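Local structure of PAN2-PAN3 deadenylation complex catalytic subunit pan2 (Neurospora crassa, 4CZW) at residues A[98-103]-A[559-564]; A[39-44]-A[53-58]; A[574-579]-A[629-634]; A[590-595]-A[612-617]. The protein forms the nuclease subunit of the PAN complex, which shortens the poly(A) tails of mRNA to release 5'-AMP, and carries an apparently inactive ubiquitin-protease-like scaffold domain. One frame throughout, in Å; residues are numbered along the deposited sequence.

Interaction 1: residues A[98-103]-A[559-564]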
# COMPACT_ATOMS: atom_id res chain seq x y z
N PRO A 98 9.00 4.18 12.55
CA PRO A 98 8.44 5.49 12.18
C PRO A 98 8.10 5.62 10.70
O PRO A 98 7.33 6.51 10.34
CB PRO A 98 9.56 6.46 12.57
CG PRO A 98 10.80 5.66 12.40
CD PRO A 98 10.45 4.25 12.80
N SER A 99 8.66 4.77 9.85
CA SER A 99 8.45 4.91 8.41
C SER A 99 8.41 3.58 7.65
O SER A 99 9.05 2.60 8.05
CB SER A 99 9.54 5.80 7.80
OG SER A 99 10.80 5.16 7.84
N CYS A 100 7.66 3.57 6.56
CA CYS A 100 7.65 2.46 5.62
C CYS A 100 7.98 2.99 4.23
O CYS A 100 8.24 4.18 4.07
CB CYS A 100 6.29 1.76 5.62
SG CYS A 100 5.83 0.97 7.18
N HIS A 101 7.99 2.11 3.24
CA HIS A 101 8.17 2.53 1.86
C HIS A 101 7.51 1.54 0.91
O HIS A 101 7.45 0.34 1.18
CB HIS A 101 9.65 2.70 1.52
CG HIS A 101 10.42 1.42 1.50
ND1 HIS A 101 10.72 0.75 0.32
CD2 HIS A 101 10.97 0.68 2.49
CE1 HIS A 101 11.41 -0.34 0.60
NE2 HIS A 101 11.58 -0.40 1.91
N ALA A 102 7.00 2.05 -0.21
CA ALA A 102 6.26 1.22 -1.16
C ALA A 102 7.04 1.04 -2.46
O ALA A 102 6.50 1.25 -3.55
CB ALA A 102 4.90 1.84 -1.45
N THR A 103 8.30 0.64 -2.34
CA THR A 103 9.17 0.46 -3.50
C THR A 103 8.65 -0.60 -4.47
O THR A 103 8.53 -0.35 -5.67
CB THR A 103 10.60 0.09 -3.07
OG1 THR A 103 11.17 1.16 -2.31
CG2 THR A 103 11.47 -0.18 -4.29
N ASN A 559 11.57 -5.09 1.14
CA ASN A 559 10.41 -4.22 1.29
C ASN A 559 9.30 -4.92 2.07
O ASN A 559 8.21 -5.16 1.55
CB ASN A 559 9.89 -3.74 -0.07
CG ASN A 559 9.02 -2.50 0.03
OD1 ASN A 559 8.62 -1.93 -0.98
ND2 ASN A 559 8.73 -2.07 1.26
N ILE A 560 9.60 -5.25 3.32
CA ILE A 560 8.65 -5.94 4.18
C ILE A 560 8.84 -5.49 5.63
O ILE A 560 9.91 -5.00 6.00
CB ILE A 560 8.80 -7.47 4.07
CG1 ILE A 560 7.52 -8.18 4.53
CG2 ILE A 560 10.01 -7.96 4.85
CD1 ILE A 560 7.56 -9.68 4.35
N GLN A 561 7.80 -5.65 6.45
CA GLN A 561 7.87 -5.31 7.86
C GLN A 561 7.62 -6.54 8.72
O GLN A 561 6.59 -7.20 8.59
CB GLN A 561 6.86 -4.21 8.20
CG GLN A 561 7.18 -2.85 7.59
CD GLN A 561 8.28 -2.11 8.34
OE1 GLN A 561 8.59 -2.43 9.48
NE2 GLN A 561 8.87 -1.12 7.68
N VAL A 562 8.57 -6.84 9.60
CA VAL A 562 8.45 -7.99 10.49
C VAL A 562 8.47 -7.55 11.95
O VAL A 562 9.38 -6.85 12.38
CB VAL A 562 9.58 -9.01 10.25
CG1 VAL A 562 9.34 -10.28 11.06
CG2 VAL A 562 9.70 -9.34 8.77
N PRO A 563 7.44 -7.96 12.72
CA PRO A 563 7.33 -7.64 14.15
C PRO A 563 8.57 -8.07 14.94
O PRO A 563 9.19 -9.08 14.59
CB PRO A 563 6.10 -8.42 14.59
CG PRO A 563 5.28 -8.55 13.35
CD PRO A 563 6.27 -8.71 12.24
N ARG A 564 8.91 -7.32 15.98
CA ARG A 564 10.12 -7.57 16.76
C ARG A 564 10.17 -8.97 17.36
O ARG A 564 11.24 -9.58 17.44
CB ARG A 564 10.25 -6.53 17.88
CG ARG A 564 11.00 -5.28 17.48
CD ARG A 564 11.12 -4.31 18.65
NE ARG A 564 9.84 -3.69 18.98
CZ ARG A 564 9.43 -2.52 18.48
NH1 ARG A 564 10.20 -1.85 17.64
NH2 ARG A 564 8.25 -2.03 18.83
O HOH W 1 8.28 -0.64 4.63

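Interaction 2: residues A[39-44]-A[53-58]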
# COMPACT_ATOMS: atom_id res chain seq x y z
N PRO A 39 2.92 4.93 11.00
CA PRO A 39 4.11 5.13 10.16
C PRO A 39 3.81 5.90 8.88
O PRO A 39 2.69 5.83 8.36
CB PRO A 39 4.54 3.70 9.83
CG PRO A 39 3.29 2.90 9.93
CD PRO A 39 2.51 3.52 11.05
N GLY A 40 4.80 6.64 8.39
CA GLY A 40 4.67 7.36 7.14
C GLY A 40 5.40 6.63 6.03
O GLY A 40 5.97 5.56 6.25
N LEU A 41 5.40 7.21 4.83
CA LEU A 41 6.05 6.59 3.69
C LEU A 41 7.21 7.44 3.17
O LEU A 41 7.08 8.66 3.04
CB LEU A 41 5.04 6.33 2.57
CG LEU A 41 3.96 5.30 2.87
CD1 LEU A 41 2.91 5.27 1.77
CD2 LEU A 41 4.57 3.92 3.06
N GLU A 42 8.33 6.80 2.88
CA GLU A 42 9.52 7.49 2.41
C GLU A 42 9.34 8.00 0.98
O GLU A 42 8.63 7.38 0.18
CB GLU A 42 10.74 6.57 2.51
CG GLU A 42 10.97 6.04 3.92
CD GLU A 42 12.05 4.97 3.99
OE1 GLU A 42 12.72 4.73 2.96
OE2 GLU A 42 12.23 4.38 5.07
N ASN A 43 9.98 9.12 0.66
CA ASN A 43 9.72 9.82 -0.59
C ASN A 43 10.89 9.88 -1.57
O ASN A 43 10.94 10.75 -2.44
CB ASN A 43 9.26 11.25 -0.30
CG ASN A 43 10.25 12.01 0.57
OD1 ASN A 43 11.33 11.52 0.89
ND2 ASN A 43 9.88 13.23 0.96
N ASN A 44 11.84 8.96 -1.43
CA ASN A 44 13.00 8.94 -2.31
C ASN A 44 12.86 7.88 -3.40
O ASN A 44 13.85 7.30 -3.85
CB ASN A 44 14.27 8.69 -1.51
CG ASN A 44 14.21 7.40 -0.71
OD1 ASN A 44 13.16 7.01 -0.21
ND2 ASN A 44 15.35 6.73 -0.59
N LEU A 53 -2.01 9.06 -1.39
CA LEU A 53 -3.14 8.26 -1.81
C LEU A 53 -3.16 6.91 -1.10
O LEU A 53 -4.21 6.43 -0.68
CB LEU A 53 -3.12 8.05 -3.33
CG LEU A 53 -4.21 7.14 -3.89
CD1 LEU A 53 -5.59 7.69 -3.57
CD2 LEU A 53 -4.05 6.97 -5.39
N LEU A 54 -1.98 6.30 -0.98
CA LEU A 54 -1.85 5.01 -0.31
C LEU A 54 -2.27 5.09 1.15
O LEU A 54 -2.89 4.17 1.68
CB LEU A 54 -0.41 4.50 -0.42
CG LEU A 54 0.08 4.13 -1.82
CD1 LEU A 54 1.55 3.74 -1.79
CD2 LEU A 54 -0.76 3.01 -2.41
N GLN A 55 -1.94 6.21 1.80
CA GLN A 55 -2.30 6.43 3.19
C GLN A 55 -3.82 6.53 3.35
O GLN A 55 -4.41 5.87 4.20
CB GLN A 55 -1.64 7.70 3.73
CG GLN A 55 -0.12 7.63 3.84
CD GLN A 55 0.35 6.84 5.05
OE1 GLN A 55 -0.44 6.22 5.75
NE2 GLN A 55 1.66 6.86 5.29
N VAL A 56 -4.43 7.37 2.51
CA VAL A 56 -5.87 7.60 2.56
C VAL A 56 -6.64 6.30 2.31
O VAL A 56 -7.63 6.02 2.99
CB VAL A 56 -6.30 8.66 1.53
CG1 VAL A 56 -7.80 8.78 1.48
CG2 VAL A 56 -5.67 10.01 1.86
N MSE A 57 -6.18 5.51 1.35
CA MSE A 57 -6.81 4.24 1.03
C MSE A 57 -6.64 3.23 2.16
O MSE A 57 -7.54 2.43 2.43
CB MSE A 57 -6.24 3.66 -0.26
CG MSE A 57 -6.58 4.46 -1.51
SE MSE A 57 -5.85 3.64 -3.12
CE MSE A 57 -6.80 1.94 -3.05
N HIS A 58 -5.48 3.27 2.82
CA HIS A 58 -5.17 2.31 3.88
C HIS A 58 -6.10 2.46 5.08
O HIS A 58 -6.48 1.46 5.70
CB HIS A 58 -3.72 2.48 4.34
CG HIS A 58 -3.37 1.67 5.55
ND1 HIS A 58 -3.19 2.24 6.79
CD2 HIS A 58 -3.18 0.34 5.71
CE1 HIS A 58 -2.91 1.29 7.67
NE2 HIS A 58 -2.89 0.13 7.04

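Interaction 3: residues A[574-579]-A[629-634]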
# COMPACT_ATOMS: atom_id res chain seq x y z
N PHE A 574 24.63 -10.39 19.96
CA PHE A 574 26.02 -10.28 20.41
C PHE A 574 26.50 -8.84 20.47
O PHE A 574 27.55 -8.50 19.91
CB PHE A 574 26.93 -11.12 19.51
CG PHE A 574 26.75 -12.60 19.67
CD1 PHE A 574 27.34 -13.26 20.74
CD2 PHE A 574 25.99 -13.32 18.77
CE1 PHE A 574 27.17 -14.63 20.89
CE2 PHE A 574 25.82 -14.68 18.92
CZ PHE A 574 26.41 -15.34 19.99
N MSE A 575 25.73 -7.99 21.14
CA MSE A 575 26.15 -6.62 21.41
C MSE A 575 26.38 -6.43 22.90
O MSE A 575 25.61 -6.92 23.72
CB MSE A 575 25.10 -5.62 20.93
CG MSE A 575 25.01 -5.45 19.43
SE MSE A 575 23.85 -3.95 18.96
CE MSE A 575 22.30 -4.40 20.05
N LYS A 576 27.45 -5.72 23.25
CA LYS A 576 27.61 -5.26 24.62
C LYS A 576 26.80 -3.98 24.75
O LYS A 576 27.07 -3.00 24.07
CB LYS A 576 29.08 -5.03 24.96
CG LYS A 576 29.43 -5.39 26.41
CD LYS A 576 30.92 -5.27 26.69
CE LYS A 576 31.31 -3.87 27.15
NZ LYS A 576 31.14 -2.83 26.09
N PRO A 577 25.79 -4.00 25.64
CA PRO A 577 24.67 -3.05 25.74
C PRO A 577 24.98 -1.57 25.45
O PRO A 577 24.23 -0.97 24.68
CB PRO A 577 24.21 -3.22 27.19
CG PRO A 577 24.47 -4.66 27.47
CD PRO A 577 25.74 -5.00 26.73
N PRO A 578 26.05 -0.98 26.02
CA PRO A 578 26.18 0.46 25.79
C PRO A 578 26.73 0.84 24.40
O PRO A 578 26.33 1.87 23.85
CB PRO A 578 27.17 0.91 26.88
CG PRO A 578 27.32 -0.26 27.81
CD PRO A 578 27.08 -1.46 26.96
N SER A 579 27.61 0.01 23.86
CA SER A 579 28.37 0.35 22.66
C SER A 579 27.51 0.60 21.42
O SER A 579 27.83 1.47 20.61
CB SER A 579 29.39 -0.74 22.36
OG SER A 579 30.16 -0.43 21.21
N ASP A 629 30.81 -13.95 30.04
CA ASP A 629 32.25 -14.05 29.85
C ASP A 629 32.62 -14.02 28.37
O ASP A 629 33.61 -13.40 27.99
CB ASP A 629 32.78 -15.33 30.51
CG ASP A 629 32.58 -15.34 32.01
OD1 ASP A 629 32.65 -14.26 32.63
OD2 ASP A 629 32.35 -16.43 32.57
N VAL A 630 31.82 -14.70 27.55
CA VAL A 630 32.05 -14.73 26.11
C VAL A 630 31.85 -13.34 25.50
O VAL A 630 32.66 -12.89 24.69
CB VAL A 630 31.11 -15.73 25.41
CG1 VAL A 630 31.21 -15.60 23.90
CG2 VAL A 630 31.43 -17.16 25.85
N LEU A 631 30.78 -12.67 25.92
CA LEU A 631 30.46 -11.34 25.41
C LEU A 631 31.56 -10.34 25.78
O LEU A 631 31.88 -9.45 24.99
CB LEU A 631 29.11 -10.87 25.96
CG LEU A 631 28.52 -9.62 25.32
CD1 LEU A 631 28.40 -9.79 23.82
CD2 LEU A 631 27.16 -9.30 25.93
N GLU A 632 32.13 -10.50 26.97
CA GLU A 632 33.24 -9.66 27.40
C GLU A 632 34.49 -9.94 26.56
O GLU A 632 35.22 -9.02 26.20
CB GLU A 632 33.55 -9.89 28.88
CG GLU A 632 32.51 -9.33 29.84
CD GLU A 632 32.47 -7.81 29.83
OE1 GLU A 632 33.50 -7.18 29.49
OE2 GLU A 632 31.41 -7.24 30.17
N ALA A 633 34.71 -11.21 26.26
CA ALA A 633 35.87 -11.63 25.48
C ALA A 633 35.79 -11.10 24.05
O ALA A 633 36.81 -10.78 23.44
CB ALA A 633 35.99 -13.14 25.48
N LEU A 634 34.57 -11.02 23.52
CA LEU A 634 34.35 -10.48 22.18
C LEU A 634 34.79 -9.03 22.08
O LEU A 634 35.21 -8.57 21.02
CB LEU A 634 32.87 -10.60 21.80
CG LEU A 634 32.43 -11.88 21.08
CD1 LEU A 634 30.92 -11.97 21.02
CD2 LEU A 634 33.02 -11.93 19.68

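Interaction 4: residues A[590-595]-A[612-617]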
# COMPACT_ATOMS: atom_id res chain seq x y z
N TRP A 590 34.21 -16.82 13.13
CA TRP A 590 35.61 -17.14 13.33
C TRP A 590 35.95 -17.35 14.80
O TRP A 590 36.80 -18.19 15.13
CB TRP A 590 36.50 -16.04 12.74
CG TRP A 590 37.96 -16.22 13.02
CD1 TRP A 590 38.79 -17.14 12.46
CD2 TRP A 590 38.76 -15.44 13.92
NE1 TRP A 590 40.06 -17.00 12.96
CE2 TRP A 590 40.07 -15.96 13.85
CE3 TRP A 590 38.50 -14.37 14.77
CZ2 TRP A 590 41.12 -15.43 14.61
CZ3 TRP A 590 39.54 -13.85 15.52
CH2 TRP A 590 40.83 -14.38 15.44
N TYR A 591 35.29 -16.60 15.67
CA TYR A 591 35.62 -16.62 17.09
C TYR A 591 34.80 -17.65 17.87
O TYR A 591 35.28 -18.21 18.85
CB TYR A 591 35.42 -15.23 17.69
CG TYR A 591 35.93 -15.10 19.11
CD1 TYR A 591 37.28 -14.94 19.37
CD2 TYR A 591 35.05 -15.13 20.19
CE1 TYR A 591 37.75 -14.82 20.67
CE2 TYR A 591 35.51 -15.02 21.49
CZ TYR A 591 36.86 -14.86 21.72
OH TYR A 591 37.33 -14.74 23.01
N LEU A 592 33.57 -17.89 17.43
CA LEU A 592 32.67 -18.78 18.16
C LEU A 592 32.55 -20.15 17.50
O LEU A 592 32.25 -21.14 18.17
CB LEU A 592 31.28 -18.14 18.28
CG LEU A 592 31.22 -16.77 18.95
CD1 LEU A 592 29.79 -16.26 18.99
CD2 LEU A 592 31.81 -16.82 20.35
N LEU A 593 32.79 -20.21 16.19
CA LEU A 593 32.66 -21.46 15.46
C LEU A 593 33.99 -21.93 14.89
O LEU A 593 34.09 -23.04 14.36
CB LEU A 593 31.64 -21.32 14.32
CG LEU A 593 30.22 -20.92 14.70
CD1 LEU A 593 29.39 -20.65 13.45
CD2 LEU A 593 29.57 -21.99 15.55
N LYS A 594 35.02 -21.09 15.01
CA LYS A 594 36.33 -21.35 14.43
C LYS A 594 36.23 -21.66 12.94
O LYS A 594 36.84 -22.61 12.45
CB LYS A 594 37.03 -22.51 15.15
CG LYS A 594 37.67 -22.13 16.47
CD LYS A 594 36.96 -22.78 17.65
CE LYS A 594 37.75 -22.61 18.93
NZ LYS A 594 37.03 -23.17 20.11
N GLU A 595 35.46 -20.85 12.22
CA GLU A 595 35.26 -21.05 10.79
C GLU A 595 35.65 -19.82 9.97
O GLU A 595 35.48 -18.69 10.42
CB GLU A 595 33.80 -21.41 10.49
CG GLU A 595 33.32 -22.70 11.15
CD GLU A 595 31.90 -23.05 10.76
OE1 GLU A 595 31.38 -22.44 9.80
OE2 GLU A 595 31.30 -23.93 11.40
N LEU A 612 22.41 -19.31 12.05
CA LEU A 612 21.69 -20.31 12.83
C LEU A 612 22.62 -21.01 13.80
O LEU A 612 22.26 -21.26 14.95
CB LEU A 612 21.02 -21.33 11.90
CG LEU A 612 20.20 -22.42 12.59
CD1 LEU A 612 19.08 -21.81 13.42
CD2 LEU A 612 19.65 -23.41 11.57
N LYS A 613 23.83 -21.33 13.34
CA LYS A 613 24.84 -21.93 14.19
C LYS A 613 25.23 -21.00 15.33
O LYS A 613 25.42 -21.43 16.47
CB LYS A 613 26.09 -22.30 13.37
CG LYS A 613 25.90 -23.48 12.43
CD LYS A 613 27.19 -23.76 11.66
CE LYS A 613 27.06 -25.01 10.82
NZ LYS A 613 28.32 -25.30 10.08
N LEU A 614 25.35 -19.71 15.01
CA LEU A 614 25.71 -18.70 15.99
C LEU A 614 24.64 -18.57 17.07
O LEU A 614 24.95 -18.36 18.25
CB LEU A 614 25.94 -17.35 15.32
CG LEU A 614 27.22 -17.21 14.50
CD1 LEU A 614 27.24 -15.89 13.75
CD2 LEU A 614 28.44 -17.35 15.39
N TYR A 615 23.38 -18.69 16.68
CA TYR A 615 22.28 -18.60 17.63
C TYR A 615 22.25 -19.82 18.54
O TYR A 615 21.91 -19.72 19.72
CB TYR A 615 20.94 -18.47 16.91
CG TYR A 615 19.76 -18.50 17.86
CD1 TYR A 615 19.46 -17.40 18.66
CD2 TYR A 615 18.95 -19.62 17.96
CE1 TYR A 615 18.39 -17.42 19.53
CE2 TYR A 615 17.87 -19.65 18.83
CZ TYR A 615 17.60 -18.55 19.61
OH TYR A 615 16.53 -18.58 20.48
N ARG A 616 22.60 -20.98 18.00
CA ARG A 616 22.64 -22.21 18.78
C ARG A 616 23.75 -22.14 19.83
O ARG A 616 23.59 -22.62 20.95
CB ARG A 616 22.84 -23.43 17.88
CG ARG A 616 21.66 -23.71 16.96
CD ARG A 616 20.35 -23.73 17.74
NE ARG A 616 19.20 -24.01 16.89
CZ ARG A 616 17.93 -23.91 17.28
NH1 ARG A 616 17.65 -23.53 18.52
NH2 ARG A 616 16.95 -24.18 16.43
N LYS A 617 24.87 -21.53 19.46
CA LYS A 617 25.96 -21.28 20.40
C LYS A 617 25.50 -20.33 21.50
O LYS A 617 25.86 -20.49 22.67
CB LYS A 617 27.18 -20.71 19.69
CG LYS A 617 27.98 -21.73 18.91
CD LYS A 617 28.56 -22.79 19.84
CE LYS A 617 29.38 -23.81 19.07
NZ LYS A 617 29.91 -24.87 19.97

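Interaction 1: residues A[98-103]-A[559-564]
The imidazole of His-101 and the carboxamide of Asn-559 lie almost parallel, their planes 6° apart, with Asn-559 ND2 over one ring face, displaced toward the rim. Thr-103 CB sits at the ring's edge, in its plane. The stack joins the two domains of this catalytic unit: 98-103 belongs to the ubiquitin-protease-like domain, whereas Asn-559 is the C-prime residue of the Schellman motif that ends helix 551-558 of the exonuclease domain. The same amide grips the facing backbone. Its ND2 donates to His-101 O at 2.7 Å and 163°, with the acceptor close to the amide plane, and its OD1 accepts the N-H of Asn-104 in the first turn of helix 103-109. Placing CG anti to the backbone N (chi1 -161°) sends the Asn-559 amide across to that helix start. The imidazole is held in its turn, since ND1 and Thr-103 OG1 share a hydrogen bond of 2.7 Å and NE2 meets Arg-556 O in a weak one. Farther along, Gln-561 brings its NE2 within 3.7 Å of Cys-100 SG. One water accepts from both His-101 N and Gln-561 NE2, at 3.1 Å each.

Interaction 2: residues A[39-44]-A[53-58]
Gln-55 sends its side chain from the helix to the short strand and donates from NE2 to Pro-39 O, a weak hydrogen bond of 3.4 Å whose N-H points fairly straight at the oxygen (161°). The same nitrogen also lies against carbon: Gly-40 CA is 3.6 Å from Gln-55 NE2, and Leu-41 CG is 3.7 Å from it. Here the leucine and the glutamine run past one another in opposite directions. A bend at chi2 (-78°) folds the Gln-55 chain so that its amide comes to rest beside the strand. At the preceding residue of the helix, Leu-54 is crossed by Leu-41 at about a right angle, and Leu-41 CD1 touches Leu-54 CB at 4.1 Å. All of the touching residues are buried.

In sequence this region corresponds to the Cys box of ubiquitin-specific proteases, in which a strand-like segment leads through a loop that carries the nucleophilic cysteine to the helix that follows. Ser-48, just ahead of helix 51-58, probably occupies the cysteine position here, consistent with the domain being predicted to lack protease activity. The next shell fixes both elements. Gly-40 and Glu-42 pair through their backbones with Pro-98 and Cys-100, on and beside strand 99-100, and Leu-92 and Leu-85 of helix 81-94 pack against Leu-41 and Leu-54 respectively. Glu-42 O accepts from Asn-51 ND2, tying the strand end to the helix start, while its carboxylate oxygen OE2 bonds to Ser-99 OG and forms a salt bridge with Arg-556 of the exonuclease domain.

Interaction 3: residues A[574-579]-A[629-634]
Leu-631 turns both of its methyls onto the backbone of the loop that leaves helix 570-573. With CG anti to the backbone N (chi1 -169°) and chi2 at 56°, CD2 comes to 3.6 Å from Met-575 O, and CD1 lies 4.0 Å from Phe-574 C. The leucine therefore meets main chain more than side chain. One turn later, Leu-634 CD1 approaches Phe-574 CD1 at 3.8 Å, the two groups meeting at a slant. Phe-574 keeps its ring beside its own backbone N, and Leu-592 and Tyr-618 of two other helices also touch it.

The polar pair at the outer side is looser. Glu-632 leaves the helix pointing away from the loop but bends at chi2 (-68°), which returns its carboxylate to Lys-576; OE2 reaches the lysine at CD, 4.0 Å away. The lysine chain turns at chi3 and again at chi4, leaving NZ 6.0 Å from Glu-632 OE1, too far for a salt bridge, so any attraction between the charges is probably weak. Lys-576 instead makes a cation-pi contact with Tyr-635, whose OH is hydrogen-bonded to Phe-574 O. The arrangement is plain helix-on-loop packing, with helix 627-634 covering a connection of the DEDD-type exonuclease domain.

Interaction 4: residues A[590-595]-A[612-617]
Lys-613 crosses Glu-595 at about a right angle and pairs with it at the outer edge of the contact, in a salt bridge of 3.5 Å between NZ and OE2. Both chains are extended beyond CG, so the charges meet at the ends of long arms, and the length of the bridge suggests a modest hold. Closer to the helix, Lys-613 CB receives the CD1 methyl of Leu-593 at 3.7 Å; the lysine thus serves the apolar contact with its base and the ionic one with its end.

Leu-614 comes next and is the buried residue of the set. Its CD2 methyl is shared by two leucines, lying 4.0 Å from Leu-592 CD1 and 3.9 Å from Leu-593 CD1. Leu-592 crosses it almost perpendicularly, Leu-593 at a slant. Leu-585 and Leu-588, earlier on helix 585-592, extend this apolar patch. Helix 604-623 also bears Asp-607, one of the acidic residues that by similarity bind the catalytic metal ions of this DEDD exonuclease, and the contact packs the preceding helix and the turn after it against that helix.

Lys-617, a turn beyond Lys-613, bends at chi2 (-63°) and crosses Leu-593 at a slant, its CG 3.7 Å from Leu-593 CD2, the other branch. Farther out, Lys-617 CE comes to 4.0 Å from Leu-592 O.

Overall arrangement
Interactions 1 and 2 adjoin, their centres 11 Å apart, and are coupled through the parallel pairing of strands 40-41 and 99-100, with Cys-100 N 2.6 Å from Gly-40 O; Ala-102 also packs on Leu-54. Interaction 2 thus backs, within the protease-like domain, the surface that interaction 1 presents to the exonuclease. Interactions 3 and 4 form a second cluster, centres 15 Å apart, where Phe-574 and Val-630 pack on Leu-592. The centres of interactions 1 and 4 are about 29 Å apart. Both lie near, without touching, residues that by similarity bind the catalytic metals: the side chain of Asn-559 is about 10 Å from that of Asp-554, and that of Leu-614 about 9 Å from that of Asp-607.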